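Local coordinates for alpha-glucosidase (Pseudoalteromonas sp. K8, PDB 5HQA), which hydrolyses alpha-glucosidic linkages as a chloride-activated, calcium-binding member of glycoside hydrolase family 97, at residues I10-S15 and V99-F104; F110-P115 and E128-A133; H185-V190 and N248-N253; G256-V261 and T447-I452. All coordinates share one frame; numbering follows the deposited sequence. Where two conformers were deposited one is given.

Contacts 1 to 3 lie in the N-terminal region with its two large antiparallel sheets, contact 4 in the region of the parallel-stranded barrel. Contacts 1 and 2 are buried and join facing sheets: the first is packing of mostly apolar side chains, the second adds a short hydroxyl-carboxylate chain. They share a border, because strands 95-104 and 107-114 are sheet neighbours and R100 forms a salt bridge with E113. Contact 3, largely buried with A188 partly exposed, packs a loop against one end of a strand in that same sheet, where L249 also touches K102 and F104. Contact 4 is loop against loop, mostly buried, with W260 partly exposed; T447 OG1 probably hydrogen-bonds to E251 O of contact 3.

Contact 1. Residues I10-S15 and V99-F104; sequences IKIIIS and VRFKAF. With FMT (formic acid), chain I.
I12 and I14 of strand 10-15 pack on F101 and A103 of strand 95-104 in the interior of a beta-sandwich, as in the galactose-mutarotase-like clan. The two strands belong to different sheets, run 162° apart and approach to 7.8 Å between axes. The packing is tight at F101: I14 CG1 sits over one face of the ring, 3.8 Å from its centroid and displaced toward the rim, a CH-pi contact. I12 CG2 approaches obliquely from the same side, past the rim, 4.1 Å from CD1, while I12 CD1 meets A103 CB at 3.6 Å. A chi1 of -65° sets F101 CG anti to the carbonyl carbon, and the ring points at these isoleucines. An alanine here is likely to leave I14 CG1 without its aromatic face and open a gap between the sheets. On the outer side of the sheet, partly exposed R100 pairs with E82 and E113 and holds a formate, probably from the crystallisation liquor, with NH2 3.3 Å from O1. Back inside, I10 CD1 ends 3.5 Å from F104 O.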
loop_
_atom_site.group_PDB
_atom_site.type_symbol
_atom_site.label_atom_id
_atom_site.label_comp_id
_atom_site.label_asym_id
_atom_site.label_seq_id
_atom_site.Cartn_x
_atom_site.Cartn_y
_atom_site.Cartn_z
ATOM N N ILE A 10 -20.216 8.036 15.284
ATOM C CA ILE A 10 -20.383 6.706 14.702
ATOM C C ILE A 10 -21.019 5.804 15.748
ATOM O O ILE A 10 -20.525 5.703 16.881
ATOM C CB ILE A 10 -19.044 6.124 14.218
ATOM C CG1 ILE A 10 -18.476 6.982 13.081
ATOM C CG2 ILE A 10 -19.234 4.673 13.754
ATOM C CD1 ILE A 10 -17.085 6.569 12.632
ATOM N N LYS A 11 -22.119 5.161 15.382
ATOM C CA LYS A 11 -22.852 4.307 16.306
ATOM C C LYS A 11 -23.083 2.965 15.629
ATOM O O LYS A 11 -23.628 2.916 14.522
ATOM C CB LYS A 11 -24.179 4.950 16.715
ATOM C CG LYS A 11 -24.033 6.320 17.401
ATOM C CD LYS A 11 -25.385 6.837 17.913
ATOM C CE LYS A 11 -25.268 8.242 18.508
ATOM N NZ LYS A 11 -24.888 9.260 17.475
ATOM N N ILE A 12 -22.676 1.881 16.287
ATOM C CA ILE A 12 -22.842 0.530 15.759
ATOM C C ILE A 12 -23.845 -0.202 16.634
ATOM O O ILE A 12 -23.671 -0.268 17.857
ATOM C CB ILE A 12 -21.511 -0.240 15.711
ATOM C CG1 ILE A 12 -20.450 0.536 14.927
ATOM C CG2 ILE A 12 -21.727 -1.630 15.108
ATOM C CD1 ILE A 12 -19.459 1.280 15.807
ATOM N N ILE A 13 -24.884 -0.757 16.014
ATOM C CA ILE A 13 -25.885 -1.558 16.710
ATOM C C ILE A 13 -25.704 -3.000 16.266
ATOM O O ILE A 13 -25.767 -3.297 15.067
ATOM C CB ILE A 13 -27.318 -1.088 16.429
ATOM C CG1 ILE A 13 -27.527 0.338 16.930
ATOM C CG2 ILE A 13 -28.311 -2.018 17.114
ATOM C CD1 ILE A 13 -28.870 0.896 16.528
ATOM N N ILE A 14 -25.475 -3.889 17.230
ATOM C CA ILE A 14 -25.304 -5.314 16.982
ATOM C C ILE A 14 -26.566 -6.017 17.463
ATOM O O ILE A 14 -27.029 -5.780 18.586
ATOM C CB ILE A 14 -24.051 -5.860 17.685
ATOM C CG1 ILE A 14 -22.809 -5.059 17.271
ATOM C CG2 ILE A 14 -23.867 -7.318 17.336
ATOM C CD1 ILE A 14 -22.432 -3.942 18.236
ATOM N N SER A 15 -27.128 -6.870 16.615
ATOM C CA SER A 15 -28.477 -7.366 16.812
ATOM C C SER A 15 -28.517 -8.878 16.611
ATOM O O SER A 15 -27.643 -9.467 15.969
ATOM C CB SER A 15 -29.439 -6.663 15.843
ATOM O OG SER A 15 -30.750 -7.173 15.976
ATOM N N VAL A 99 -17.929 -11.478 18.546
ATOM C CA VAL A 99 -17.426 -10.472 17.625
ATOM C C VAL A 99 -16.983 -9.278 18.457
ATOM O O VAL A 99 -17.734 -8.801 19.317
ATOM C CB VAL A 99 -18.475 -10.069 16.575
ATOM C CG1 VAL A 99 -17.866 -9.101 15.582
ATOM C CG2 VAL A 99 -18.950 -11.296 15.813
ATOM N N ARG A 100 -15.755 -8.826 18.230
ATOM C CA ARG A 100 -15.198 -7.678 18.933
ATOM C C ARG A 100 -15.277 -6.487 17.992
ATOM O O ARG A 100 -14.785 -6.564 16.865
ATOM C CB ARG A 100 -13.753 -7.947 19.352
ATOM C CG ARG A 100 -13.108 -6.837 20.187
ATOM C CD ARG A 100 -11.666 -7.205 20.581
ATOM N NE ARG A 100 -11.633 -8.488 21.282
ATOM C CZ ARG A 100 -11.749 -8.643 22.599
ATOM N NH1 ARG A 100 -11.886 -7.592 23.410
ATOM N NH2 ARG A 100 -11.727 -9.866 23.109
ATOM N N PHE A 101 -15.912 -5.404 18.443
ATOM C CA PHE A 101 -16.029 -4.161 17.680
ATOM C C PHE A 101 -15.214 -3.071 18.352
ATOM O O PHE A 101 -15.304 -2.893 19.571
ATOM C CB PHE A 101 -17.480 -3.691 17.587
ATOM C CG PHE A 101 -18.374 -4.613 16.816
ATOM C CD1 PHE A 101 -18.709 -4.332 15.495
ATOM C CD2 PHE A 101 -18.888 -5.747 17.412
ATOM C CE1 PHE A 101 -19.538 -5.180 14.779
ATOM C CE2 PHE A 101 -19.725 -6.593 16.704
ATOM C CZ PHE A 101 -20.042 -6.308 15.385
ATOM N N LYS A 102 -14.444 -2.324 17.560
ATOM C CA LYS A 102 -13.734 -1.144 18.038
ATOM C C LYS A 102 -14.238 0.054 17.249
ATOM O O LYS A 102 -14.180 0.053 16.018
ATOM C CB LYS A 102 -12.220 -1.300 17.883
ATOM C CG LYS A 102 -11.609 -2.368 18.785
ATOM C CD LYS A 102 -10.104 -2.435 18.620
ATOM C CE LYS A 102 -9.456 -3.332 19.659
ATOM N NZ LYS A 102 -7.966 -3.204 19.609
ATOM N N ALA A 103 -14.743 1.065 17.951
ATOM C CA ALA A 103 -15.325 2.241 17.312
ATOM C C ALA A 103 -14.404 3.427 17.561
ATOM O O ALA A 103 -14.231 3.851 18.713
ATOM C CB ALA A 103 -16.731 2.511 17.848
ATOM N N PHE A 104 -13.809 3.943 16.488
ATOM C CA PHE A 104 -12.982 5.144 16.492
ATOM C C PHE A 104 -13.779 6.311 15.923
ATOM O O PHE A 104 -14.785 6.120 15.235
ATOM C CB PHE A 104 -11.723 4.962 15.642
ATOM C CG PHE A 104 -10.883 3.776 16.014
ATOM C CD1 PHE A 104 -9.699 3.951 16.727
ATOM C CD2 PHE A 104 -11.246 2.496 15.612
ATOM C CE1 PHE A 104 -8.908 2.872 17.061
ATOM C CE2 PHE A 104 -10.459 1.406 15.937
ATOM C CZ PHE A 104 -9.288 1.596 16.668
HETATM C C FMT I . -13.156 -8.848 26.575
HETATM O O1 FMT I . -13.506 -9.800 25.877
HETATM O O2 FMT I . -11.977 -8.522 26.751
#

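Contact 2. Residues F110-P115 and E128-A133; sequences FRYEVP and ELTEFA
The contact of Y112 and F110 with T130 is a buried side-chain bridge between two sheets, reaching from strand 107-114 to the point where strand 122-134 is interrupted. Y112 OH donates to T130 OG1 at 2.6 Å, with OG1 lying in the plane of the tyrosine ring at its edge. T130 OG1 in turn donates at 2.5 Å to E128 OE2, which accepts with its anti lone pair, away from the other carboxylate oxygen, so the proton order runs from tyrosine through threonine to glutamate. E128 is also paired with R229, and Y112 OH meets the backbone N of G39, so these buried polar groups have several partners. In T130, chi1 of -53° puts OG1 beside the backbone N, where it meets Y112 OH, and CG2 anti to that N, against the edge of the F110 ring, in plane and 3.7 Å from CZ. The same CZ lies 4.1 Å from F132 CE2. A valine in place of T130 would probably leave Y112 OH without its acceptor and E128 OE2 without this donor. A short polar chain beside packed phenylalanine rings here links the two facing sheets of the N-terminal beta-sandwich.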
loop_
_atom_site.group_PDB
_atom_site.type_symbol
_atom_site.label_atom_id
_atom_site.label_comp_id
_atom_site.label_asym_id
_atom_site.label_seq_id
_atom_site.Cartn_x
_atom_site.Cartn_y
_atom_site.Cartn_z
ATOM N N PHE A 110 -13.984 -4.645 13.193
ATOM C CA PHE A 110 -14.529 -5.773 13.944
ATOM C C PHE A 110 -13.894 -7.078 13.482
ATOM O O PHE A 110 -13.435 -7.201 12.342
ATOM C CB PHE A 110 -16.078 -5.853 13.862
ATOM C CG PHE A 110 -16.629 -6.102 12.476
ATOM C CD1 PHE A 110 -16.854 -7.393 12.027
ATOM C CD2 PHE A 110 -16.959 -5.036 11.645
ATOM C CE1 PHE A 110 -17.376 -7.629 10.757
ATOM C CE2 PHE A 110 -17.483 -5.258 10.373
ATOM C CZ PHE A 110 -17.688 -6.562 9.928
ATOM N N ARG A 111 -13.859 -8.051 14.391
ATOM C CA ARG A 111 -13.353 -9.371 14.044
ATOM C C ARG A 111 -14.110 -10.412 14.843
ATOM O O ARG A 111 -14.676 -10.129 15.901
ATOM C CB ARG A 111 -11.847 -9.502 14.301
ATOM C CG ARG A 111 -11.497 -9.620 15.775
ATOM C CD ARG A 111 -10.019 -9.893 15.961
ATOM N NE ARG A 111 -9.694 -10.092 17.369
ATOM C CZ ARG A 111 -8.456 -10.123 17.843
ATOM N NH1 ARG A 111 -7.421 -9.966 17.024
ATOM N NH2 ARG A 111 -8.251 -10.305 19.140
ATOM N N TYR A 112 -14.140 -11.625 14.303
ATOM C CA TYR A 112 -14.730 -12.755 15.001
ATOM C C TYR A 112 -13.682 -13.400 15.883
ATOM O O TYR A 112 -12.509 -13.491 15.506
ATOM C CB TYR A 112 -15.236 -13.803 14.024
ATOM C CG TYR A 112 -16.281 -13.371 13.026
ATOM C CD1 TYR A 112 -15.939 -12.639 11.888
ATOM C CD2 TYR A 112 -17.611 -13.761 13.185
ATOM C CE1 TYR A 112 -16.905 -12.289 10.942
ATOM C CE2 TYR A 112 -18.573 -13.413 12.259
ATOM C CZ TYR A 112 -18.216 -12.686 11.135
ATOM O OH TYR A 112 -19.192 -12.363 10.218
ATOM N N GLU A 113 -14.111 -13.870 17.046
ATOM C CA GLU A 113 -13.265 -14.656 17.936
ATOM C C GLU A 113 -14.044 -15.917 18.272
ATOM O O GLU A 113 -15.041 -15.864 18.998
ATOM C CB GLU A 113 -12.874 -13.854 19.181
ATOM C CG GLU A 113 -12.041 -12.626 18.803
ATOM C CD GLU A 113 -11.730 -11.697 19.967
ATOM O OE1 GLU A 113 -12.071 -12.033 21.124
ATOM O OE2 GLU A 113 -11.142 -10.615 19.710
ATOM N N VAL A 114 -13.627 -17.036 17.689
ATOM C CA VAL A 114 -14.304 -18.316 17.864
ATOM C C VAL A 114 -13.516 -19.114 18.900
ATOM O O VAL A 114 -12.368 -19.495 18.628
ATOM C CB VAL A 114 -14.421 -19.086 16.544
ATOM C CG1 VAL A 114 -15.166 -20.395 16.780
ATOM C CG2 VAL A 114 -15.149 -18.240 15.525
ATOM N N PRO A 115 -14.082 -19.392 20.064
ATOM C CA PRO A 115 -13.322 -20.033 21.136
ATOM C C PRO A 115 -13.291 -21.546 20.979
ATOM O O PRO A 115 -14.046 -22.141 20.212
ATOM C CB PRO A 115 -14.119 -19.644 22.380
ATOM C CG PRO A 115 -15.546 -19.690 21.879
ATOM C CD PRO A 115 -15.472 -19.111 20.467
ATOM N N GLU A 128 -17.367 -16.886 4.557
ATOM C CA GLU A 128 -17.597 -15.941 5.638
ATOM C C GLU A 128 -18.827 -15.120 5.258
ATOM O O GLU A 128 -18.862 -14.527 4.174
ATOM C CB GLU A 128 -16.375 -15.045 5.863
ATOM C CG GLU A 128 -16.568 -14.095 7.034
ATOM C CD GLU A 128 -15.365 -13.208 7.301
ATOM O OE1 GLU A 128 -14.214 -13.678 7.123
ATOM O OE2 GLU A 128 -15.576 -12.038 7.703
ATOM N N LEU A 129 -19.842 -15.114 6.124
ATOM C CA LEU A 129 -21.131 -14.513 5.788
ATOM C C LEU A 129 -21.167 -13.002 6.002
ATOM O O LEU A 129 -22.181 -12.376 5.671
ATOM C CB LEU A 129 -22.245 -15.174 6.606
ATOM C CG LEU A 129 -22.399 -16.681 6.367
ATOM C CD1 LEU A 129 -23.515 -17.247 7.239
ATOM C CD2 LEU A 129 -22.671 -16.975 4.891
ATOM N N THR A 130 -20.096 -12.421 6.548
ATOM C CA THR A 130 -19.988 -10.987 6.790
ATOM C C THR A 130 -20.482 -10.172 5.604
ATOM O O THR A 130 -20.047 -10.380 4.468
ATOM C CB THR A 130 -18.528 -10.636 7.054
ATOM O OG1 THR A 130 -18.032 -11.477 8.095
ATOM C CG2 THR A 130 -18.381 -9.142 7.434
ATOM N N GLU A 131 -21.361 -9.213 5.882
ATOM C CA GLU A 131 -21.840 -8.291 4.865
ATOM C C GLU A 131 -21.508 -6.855 5.251
ATOM O O GLU A 131 -21.230 -6.541 6.416
ATOM C CB GLU A 131 -23.360 -8.421 4.647
ATOM C CG GLU A 131 -23.808 -9.770 4.079
ATOM C CD GLU A 131 -25.318 -9.967 4.176
ATOM O OE1 GLU A 131 -25.987 -9.203 4.928
ATOM O OE2 GLU A 131 -25.844 -10.894 3.513
ATOM N N PHE A 132 -21.543 -5.991 4.235
ATOM C CA PHE A 132 -21.504 -4.536 4.373
ATOM C C PHE A 132 -22.666 -4.043 3.513
ATOM O O PHE A 132 -22.509 -3.861 2.302
ATOM C CB PHE A 132 -20.157 -3.964 3.905
ATOM C CG PHE A 132 -18.960 -4.649 4.524
ATOM C CD1 PHE A 132 -18.449 -5.811 3.974
ATOM C CD2 PHE A 132 -18.356 -4.130 5.663
ATOM C CE1 PHE A 132 -17.353 -6.443 4.546
ATOM C CE2 PHE A 132 -17.265 -4.751 6.235
ATOM C CZ PHE A 132 -16.762 -5.913 5.677
ATOM N N ALA A 133 -23.843 -3.879 4.112
ATOM C CA ALA A 133 -25.034 -3.479 3.365
ATOM C C ALA A 133 -25.107 -1.955 3.348
ATOM O O ALA A 133 -25.451 -1.327 4.357
ATOM C CB ALA A 133 -26.295 -4.091 3.969
#

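Contact 3. Residues H185-V190 and N248-N253; sequences HEAALV and NLNEPN
A187 and A188, at the end of strand 181-187, meet L249 and N250 just beyond helix 245-248. Two small methyls let the backbones come close, with CA atoms 5.4 Å apart at A188 and N250. CB of A187 rests on CB of L249 at 3.7 Å, the apolar half of the contact. The other half belongs to the amide of N250: its OD1 lies 3.3 Å from A188 CA and 3.4 Å from A188 CB, while ND2 faces A187 CB. The second shell positions this amide. With chi1 at -83° the amide carbon of N250 stands beside its own backbone N, and ND2 donates to the carbonyl oxygens of I246 and T442, two bonds that hold the group from turning. T442 is also joined through its backbone to A188, so the same residue steadies both partners. A188 itself has positive phi (61°), the left-handed conformation in which the chain turns out of the strand. L249 reaches further, its side chain touching T230, K102 and F104. The contact thus packs the loop after helix 245-248 against the end of strand 181-187, beside strand 224-234, its neighbour in the large antiparallel sheet of the N-terminal region.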
loop_
_atom_site.group_PDB
_atom_site.type_symbol
_atom_site.label_atom_id
_atom_site.label_comp_id
_atom_site.label_asym_id
_atom_site.label_seq_id
_atom_site.Cartn_x
_atom_site.Cartn_y
_atom_site.Cartn_z
ATOM N N HIS A 185 -12.052 -2.169 4.187
ATOM C CA HIS A 185 -10.754 -2.815 4.030
ATOM C C HIS A 185 -10.631 -3.844 5.153
ATOM O O HIS A 185 -11.640 -4.252 5.741
ATOM C CB HIS A 185 -9.653 -1.739 4.012
ATOM C CG HIS A 185 -8.289 -2.249 3.657
ATOM N ND1 HIS A 185 -8.046 -3.050 2.560
ATOM C CD2 HIS A 185 -7.087 -2.048 4.252
ATOM C CE1 HIS A 185 -6.755 -3.329 2.502
ATOM N NE2 HIS A 185 -6.150 -2.733 3.515
ATOM N N GLU A 186 -9.411 -4.290 5.438
ATOM C CA GLU A 186 -9.198 -5.196 6.555
ATOM C C GLU A 186 -7.821 -4.932 7.152
ATOM O O GLU A 186 -6.966 -4.289 6.535
ATOM C CB GLU A 186 -9.375 -6.664 6.136
ATOM C CG GLU A 186 -8.615 -7.107 4.917
ATOM C CD GLU A 186 -8.885 -8.576 4.580
ATOM O OE1 GLU A 186 -8.809 -8.936 3.387
ATOM O OE2 GLU A 186 -9.170 -9.372 5.505
ATOM N N ALA A 187 -7.616 -5.416 8.376
ATOM C CA ALA A 187 -6.362 -5.179 9.071
ATOM C C ALA A 187 -5.863 -6.470 9.705
ATOM O O ALA A 187 -6.660 -7.290 10.176
ATOM C CB ALA A 187 -6.517 -4.083 10.146
ATOM N N ALA A 188 -4.535 -6.631 9.715
ATOM C CA ALA A 188 -3.857 -7.776 10.329
ATOM C C ALA A 188 -4.276 -9.085 9.658
ATOM O O ALA A 188 -4.759 -10.025 10.298
ATOM C CB ALA A 188 -4.103 -7.825 11.848
ATOM N N LEU A 189 -4.064 -9.144 8.345
ATOM C CA LEU A 189 -4.413 -10.338 7.570
ATOM C C LEU A 189 -3.315 -11.374 7.783
ATOM O O LEU A 189 -2.270 -11.334 7.127
ATOM C CB LEU A 189 -4.592 -9.988 6.098
ATOM C CG LEU A 189 -4.836 -11.146 5.132
ATOM C CD1 LEU A 189 -6.049 -11.989 5.539
ATOM C CD2 LEU A 189 -5.012 -10.591 3.716
ATOM N N VAL A 190 -3.553 -12.289 8.725
ATOM C CA VAL A 190 -2.578 -13.275 9.181
ATOM C C VAL A 190 -3.245 -14.643 9.191
ATOM O O VAL A 190 -4.306 -14.807 9.804
ATOM C CB VAL A 190 -2.054 -12.948 10.593
ATOM C CG1 VAL A 190 -1.076 -14.027 11.060
ATOM C CG2 VAL A 190 -1.402 -11.576 10.616
ATOM N N ASN A 248 -3.657 0.979 13.952
ATOM C CA ASN A 248 -4.108 0.779 15.329
ATOM C C ASN A 248 -4.717 -0.596 15.550
ATOM O O ASN A 248 -4.786 -1.058 16.696
ATOM C CB ASN A 248 -5.118 1.854 15.721
ATOM C CG ASN A 248 -4.445 3.087 16.290
ATOM O OD1 ASN A 248 -3.412 2.983 16.952
ATOM N ND2 ASN A 248 -5.020 4.258 16.036
ATOM N N LEU A 249 -5.158 -1.264 14.490
ATOM C CA LEU A 249 -5.756 -2.579 14.645
ATOM C C LEU A 249 -4.736 -3.704 14.553
ATOM O O LEU A 249 -5.105 -4.867 14.706
ATOM C CB LEU A 249 -6.858 -2.774 13.603
ATOM C CG LEU A 249 -8.085 -1.900 13.859
ATOM C CD1 LEU A 249 -9.087 -2.105 12.757
ATOM C CD2 LEU A 249 -8.722 -2.223 15.223
ATOM N N ASN A 250 -3.466 -3.395 14.319
ATOM C CA ASN A 250 -2.435 -4.418 14.254
ATOM C C ASN A 250 -1.724 -4.583 15.593
ATOM O O ASN A 250 -1.718 -3.684 16.443
ATOM C CB ASN A 250 -1.425 -4.084 13.160
ATOM C CG ASN A 250 -1.902 -4.533 11.802
ATOM O OD1 ASN A 250 -1.577 -5.639 11.359
ATOM N ND2 ASN A 250 -2.728 -3.710 11.156
ATOM N N GLU A 251 -1.120 -5.760 15.768
ATOM C CA GLU A 251 -0.376 -6.051 16.984
ATOM C C GLU A 251 0.901 -5.214 17.036
ATOM O O GLU A 251 1.470 -4.868 15.995
ATOM C CB GLU A 251 -0.009 -7.533 17.058
ATOM C CG GLU A 251 -1.186 -8.487 17.094
ATOM C CD GLU A 251 -0.756 -9.919 17.359
ATOM O OE1 GLU A 251 -0.447 -10.252 18.525
ATOM O OE2 GLU A 251 -0.710 -10.709 16.394
ATOM N N PRO A 252 1.379 -4.888 18.235
ATOM C CA PRO A 252 2.628 -4.123 18.343
ATOM C C PRO A 252 3.826 -4.887 17.790
ATOM O O PRO A 252 3.837 -6.120 17.709
ATOM C CB PRO A 252 2.775 -3.890 19.854
ATOM C CG PRO A 252 1.405 -4.075 20.406
ATOM C CD PRO A 252 0.739 -5.103 19.543
ATOM N N ASN A 253 4.852 -4.119 17.422
ATOM C CA ASN A 253 6.133 -4.609 16.923
ATOM C C ASN A 253 6.603 -5.865 17.648
ATOM O O ASN A 253 6.749 -5.875 18.875
ATOM C CB ASN A 253 7.178 -3.498 17.075
ATOM C CG ASN A 253 8.591 -3.969 16.758
ATOM O OD1 ASN A 253 8.798 -4.849 15.922
ATOM N ND2 ASN A 253 9.572 -3.375 17.426
#

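Contact 4. Residues G256-V261 and T447-I452; sequences GDVSWV and TYPNWI. With FMT (formic acid), chain L.
V261 packs against the type I beta turn Y448-W451, with P449 and N450 at its centre, joining the loops that lead to strands 264-269 and 451-454 in the parallel sheet of the catalytic TIM-type barrel. From CB, which lies 4.2 Å from P449 O, the side chain forks. CG1, anti to the backbone N (chi1 179°), continues to I452 CG2 at 3.5 Å, tighter than usual for two carbons, and also passes near P449 O. CG2 turns to N450, 3.9 Å from its CA, and lies over one face of the neighbouring W260 indole. The far end of that indole comes across to N450, with CH2 3.4 Å from CB, while NE1 donates to a formate, probably from the crystallisation liquor. Earlier in the same loop, V258 CG2 meets P449 CB at 4.0 Å. Polar groups look elsewhere: P449 O accepts from W70 NE1, and N450 ND2 donates to I431 O and V423 O. The join between the two loops therefore rests on shape and apolar contact rather than on polar pairing.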
loop_
_atom_site.group_PDB
_atom_site.type_symbol
_atom_site.label_atom_id
_atom_site.label_comp_id
_atom_site.label_asym_id
_atom_site.label_seq_id
_atom_site.Cartn_x
_atom_site.Cartn_y
_atom_site.Cartn_z
ATOM N N GLY A 256 11.477 -6.296 18.047
ATOM C CA GLY A 256 12.421 -5.665 18.958
ATOM C C GLY A 256 13.071 -4.439 18.339
ATOM O O GLY A 256 12.415 -3.616 17.694
ATOM N N ASP A 257 14.382 -4.305 18.554
ATOM C CA ASP A 257 15.152 -3.206 17.986
ATOM C C ASP A 257 15.144 -3.302 16.469
ATOM O O ASP A 257 15.698 -4.253 15.908
ATOM C CB ASP A 257 16.590 -3.243 18.511
ATOM C CG ASP A 257 17.398 -2.015 18.127
ATOM O OD1 ASP A 257 17.024 -1.316 17.162
ATOM O OD2 ASP A 257 18.422 -1.747 18.799
ATOM N N VAL A 258 14.527 -2.334 15.792
ATOM C CA VAL A 258 14.485 -2.362 14.333
ATOM C C VAL A 258 15.196 -1.133 13.779
ATOM O O VAL A 258 14.867 -0.640 12.690
ATOM C CB VAL A 258 13.039 -2.471 13.809
ATOM C CG1 VAL A 258 12.457 -3.834 14.160
ATOM C CG2 VAL A 258 12.174 -1.373 14.388
ATOM N N SER A 259 16.207 -0.652 14.509
ATOM C CA SER A 259 17.002 0.466 14.014
ATOM C C SER A 259 17.761 0.112 12.737
ATOM O O SER A 259 18.233 1.019 12.039
ATOM C CB SER A 259 17.972 0.937 15.102
ATOM O OG SER A 259 18.839 -0.114 15.485
ATOM N N TRP A 260 17.872 -1.177 12.406
ATOM C CA TRP A 260 18.511 -1.613 11.170
ATOM C C TRP A 260 17.624 -1.450 9.942
ATOM O O TRP A 260 18.087 -1.709 8.823
ATOM C CB TRP A 260 18.942 -3.073 11.292
ATOM C CG TRP A 260 17.864 -4.002 11.804
ATOM C CD1 TRP A 260 17.623 -4.342 13.108
ATOM C CD2 TRP A 260 16.903 -4.724 11.020
ATOM N NE1 TRP A 260 16.570 -5.226 13.181
ATOM C CE2 TRP A 260 16.112 -5.476 11.914
ATOM C CE3 TRP A 260 16.634 -4.803 9.647
ATOM C CZ2 TRP A 260 15.071 -6.300 11.480
ATOM C CZ3 TRP A 260 15.597 -5.617 9.219
ATOM C CH2 TRP A 260 14.831 -6.354 10.132
ATOM N N VAL A 261 16.366 -1.062 10.123
ATOM C CA VAL A 261 15.482 -0.699 9.020
ATOM C C VAL A 261 15.668 0.792 8.757
ATOM O O VAL A 261 15.423 1.619 9.644
ATOM C CB VAL A 261 14.020 -1.024 9.353
ATOM C CG1 VAL A 261 13.125 -0.616 8.199
ATOM C CG2 VAL A 261 13.846 -2.504 9.672
ATOM N N THR A 447 3.618 -4.598 13.130
ATOM C CA THR A 447 4.058 -5.801 13.823
ATOM C C THR A 447 5.437 -6.245 13.351
ATOM O O THR A 447 6.241 -6.743 14.150
ATOM C CB THR A 447 3.036 -6.912 13.584
ATOM O OG1 THR A 447 1.714 -6.382 13.768
ATOM C CG2 THR A 447 3.259 -8.067 14.541
ATOM N N TYR A 448 5.710 -6.081 12.054
ATOM C CA TYR A 448 6.957 -6.502 11.414
ATOM C C TYR A 448 7.513 -5.305 10.663
ATOM O O TYR A 448 7.303 -5.166 9.451
ATOM C CB TYR A 448 6.726 -7.683 10.471
ATOM C CG TYR A 448 6.092 -8.842 11.188
ATOM C CD1 TYR A 448 6.855 -9.686 11.986
ATOM C CD2 TYR A 448 4.726 -9.064 11.111
ATOM C CE1 TYR A 448 6.276 -10.742 12.670
ATOM C CE2 TYR A 448 4.141 -10.118 11.788
ATOM C CZ TYR A 448 4.920 -10.948 12.566
ATOM O OH TYR A 448 4.330 -11.990 13.240
ATOM N N PRO A 449 8.220 -4.412 11.358
ATOM C CA PRO A 449 8.637 -3.152 10.735
ATOM C C PRO A 449 9.675 -3.297 9.634
ATOM O O PRO A 449 10.064 -2.275 9.058
ATOM C CB PRO A 449 9.205 -2.356 11.915
ATOM C CG PRO A 449 8.504 -2.941 13.134
ATOM C CD PRO A 449 8.382 -4.396 12.823
ATOM N N ASN A 450 10.143 -4.498 9.300
ATOM C CA ASN A 450 10.996 -4.631 8.126
ATOM C C ASN A 450 10.195 -4.836 6.848
ATOM O O ASN A 450 10.786 -4.890 5.765
ATOM C CB ASN A 450 11.994 -5.778 8.301
ATOM C CG ASN A 450 11.330 -7.124 8.286
ATOM O OD1 ASN A 450 10.281 -7.311 8.901
ATOM N ND2 ASN A 450 11.913 -8.070 7.559
ATOM N N TRP A 451 8.867 -4.951 6.941
ATOM C CA TRP A 451 8.018 -5.020 5.750
ATOM C C TRP A 451 7.704 -3.583 5.345
ATOM O O TRP A 451 6.652 -3.025 5.666
ATOM C CB TRP A 451 6.752 -5.826 6.024
ATOM C CG TRP A 451 6.183 -6.464 4.781
ATOM C CD1 TRP A 451 6.568 -6.231 3.488
ATOM C CD2 TRP A 451 5.162 -7.464 4.720
ATOM N NE1 TRP A 451 5.842 -7.021 2.627
ATOM C CE2 TRP A 451 4.974 -7.788 3.358
ATOM C CE3 TRP A 451 4.392 -8.120 5.684
ATOM C CZ2 TRP A 451 4.044 -8.739 2.938
ATOM C CZ3 TRP A 451 3.472 -9.072 5.266
ATOM C CH2 TRP A 451 3.306 -9.372 3.905
ATOM N N ILE A 452 8.646 -2.973 4.624
ATOM C CA ILE A 452 8.662 -1.512 4.565
ATOM C C ILE A 452 7.705 -0.958 3.514
ATOM O O ILE A 452 7.138 0.124 3.709
ATOM C CB ILE A 452 10.097 -0.993 4.349
ATOM C CG1 ILE A 452 10.737 -1.631 3.117
ATOM C CG2 ILE A 452 10.928 -1.274 5.584
ATOM C CD1 ILE A 452 12.111 -1.086 2.810
HETATM C C FMT L . 15.744 -8.365 15.013
HETATM O O1 FMT L . 15.558 -9.230 14.153
HETATM O O2 FMT L . 15.187 -7.263 15.022
#